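Local coordinates for Rho GTPase-activating protein 5 (Homo sapiens, PDB 5U4V) that carries a pseudoGTPase domain with a Ras-like G-domain core and probably stimulates GTP hydrolysis by Rho-type GTPases, at residues L19-E22 and L23-I27. Residues are numbered along the deposited sequence; the frame is centred on the assembly and turned at random.
Sequences LAQE and LANEI
Q21 sends its CG opposite the backbone N (chi1 -177°) and then bends at chi2, which carries its amide along the helix toward N25, whose own CG is set opposite the carbonyl carbon and beside the backbone N. The two side-chain amides meet one turn apart: Q21 NE2 donates to N25 OD1 at 2.6 Å. The bond is not straight, with an angle of 138° at the hydrogen. The acceptor lies almost in the amide plane of Q21, whereas NE2 sits well above the carbonyl plane of N25 and so misses the lone-pair directions. The amide planes are inclined by 42°, in keeping with this. Beneath this bridge the backbone repeats the same i to i+4 step, N25 N reaching Q21 O at 2.8 Å, so side chain and main chain join one pair of residues twice. An alanine in place of Q21 would probably leave N25 OD1 without this donor and its amide freer to turn. Further i to i+4 bonds run from A24 N to A20 O (3.2 Å) and from E26 N to E22 O (2.9 Å); that from L23 N to L19 O (3.3 Å) is weak. N25 is on the exposed side, while Q21, only partly exposed, also touches P49 on strand 41-50, as do A20 and A24; L19 and L23 reach V74 on strand 69-75. This is an amphipathic alpha-helix following the first strand, 8-14, and lying against the sheet, as in the P-loop NTPase fold.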
loop_
_atom_site.group_PDB
_atom_site.type_symbol
_atom_site.label_atom_id
_atom_site.label_comp_id
_atom_site.label_asym_id
_atom_site.label_seq_id
_atom_site.Cartn_x
_atom_site.Cartn_y
_atom_site.Cartn_z
ATOM N N LEU A 19 11.495 -2.947 -2.545
ATOM C CA LEU A 19 10.540 -3.190 -1.465
ATOM C C LEU A 19 9.118 -3.447 -2.010
ATOM O O LEU A 19 8.390 -4.287 -1.519
ATOM C CB LEU A 19 10.538 -2.002 -0.526
ATOM C CG LEU A 19 10.054 -2.235 0.896
ATOM C CD1 LEU A 19 10.850 -3.323 1.555
ATOM C CD2 LEU A 19 10.279 -0.930 1.669
ATOM N N ALA A 20 8.759 -2.700 -3.040
ATOM C CA ALA A 20 7.480 -2.857 -3.691
ATOM C C ALA A 20 7.406 -4.170 -4.459
ATOM O O ALA A 20 6.334 -4.693 -4.682
ATOM C CB ALA A 20 7.176 -1.684 -4.613
ATOM N N GLN A 21 8.565 -4.712 -4.822
ATOM C CA GLN A 21 8.589 -5.917 -5.617
ATOM C C GLN A 21 8.443 -7.148 -4.749
ATOM O O GLN A 21 7.780 -8.142 -5.133
ATOM C CB GLN A 21 9.870 -5.983 -6.444
ATOM C CG GLN A 21 9.902 -7.204 -7.364
ATOM C CD GLN A 21 8.662 -7.228 -8.245
ATOM O OE1 GLN A 21 8.413 -6.285 -8.984
ATOM N NE2 GLN A 21 7.859 -8.288 -8.139
ATOM N N GLU A 22 9.093 -7.114 -3.596
ATOM C CA GLU A 22 9.057 -8.216 -2.641
ATOM C C GLU A 22 7.627 -8.398 -2.144
ATOM O O GLU A 22 7.139 -9.520 -2.015
ATOM C CB GLU A 22 10.017 -7.985 -1.477
ATOM C CG GLU A 22 11.475 -8.266 -1.797
ATOM C CD GLU A 22 12.433 -7.255 -1.149
ATOM O OE1 GLU A 22 13.056 -7.568 -0.089
ATOM O OE2 GLU A 22 12.522 -6.105 -1.670
ATOM N N LEU A 23 6.963 -7.276 -1.894
ATOM C CA LEU A 23 5.560 -7.345 -1.482
ATOM C C LEU A 23 4.665 -7.856 -2.600
ATOM O O LEU A 23 3.767 -8.686 -2.359
ATOM C CB LEU A 23 5.056 -6.018 -0.915
ATOM C CG LEU A 23 3.607 -6.017 -0.525
ATOM C CD1 LEU A 23 3.451 -6.953 0.647
ATOM C CD2 LEU A 23 3.055 -4.638 -0.193
ATOM N N ALA A 24 4.907 -7.391 -3.825
ATOM C CA ALA A 24 4.141 -7.937 -4.922
ATOM C C ALA A 24 4.379 -9.452 -5.065
ATOM O O ALA A 24 3.435 -10.199 -5.221
ATOM C CB ALA A 24 4.427 -7.180 -6.185
ATOM N N ASN A 25 5.628 -9.897 -4.915
ATOM C CA ASN A 25 5.917 -11.326 -5.004
ATOM C C ASN A 25 5.236 -12.137 -3.910
ATOM O O ASN A 25 4.639 -13.232 -4.194
ATOM C CB ASN A 25 7.396 -11.604 -4.952
ATOM C CG ASN A 25 8.146 -11.018 -6.132
ATOM O OD1 ASN A 25 7.577 -10.727 -7.180
ATOM N ND2 ASN A 25 9.432 -10.902 -5.981
ATOM N N GLU A 26 5.359 -11.646 -2.679
ATOM C CA GLU A 26 4.787 -12.299 -1.508
ATOM C C GLU A 26 3.319 -12.559 -1.686
ATOM O O GLU A 26 2.846 -13.653 -1.399
ATOM C CB GLU A 26 4.968 -11.435 -0.278
ATOM C CG GLU A 26 4.331 -11.996 0.964
ATOM C CD GLU A 26 5.355 -12.651 1.862
ATOM O OE1 GLU A 26 4.992 -13.592 2.586
ATOM O OE2 GLU A 26 6.521 -12.233 1.830
ATOM N N ILE A 27 2.613 -11.553 -2.175
ATOM C CA ILE A 27 1.194 -11.622 -2.395
ATOM C C ILE A 27 0.819 -12.585 -3.550
ATOM O O ILE A 27 -0.126 -13.363 -3.417
ATOM C CB ILE A 27 0.567 -10.235 -2.630
ATOM C CG1 ILE A 27 0.785 -9.295 -1.437
ATOM C CG2 ILE A 27 -0.930 -10.364 -2.887
ATOM C CD1 ILE A 27 0.027 -7.967 -1.511
#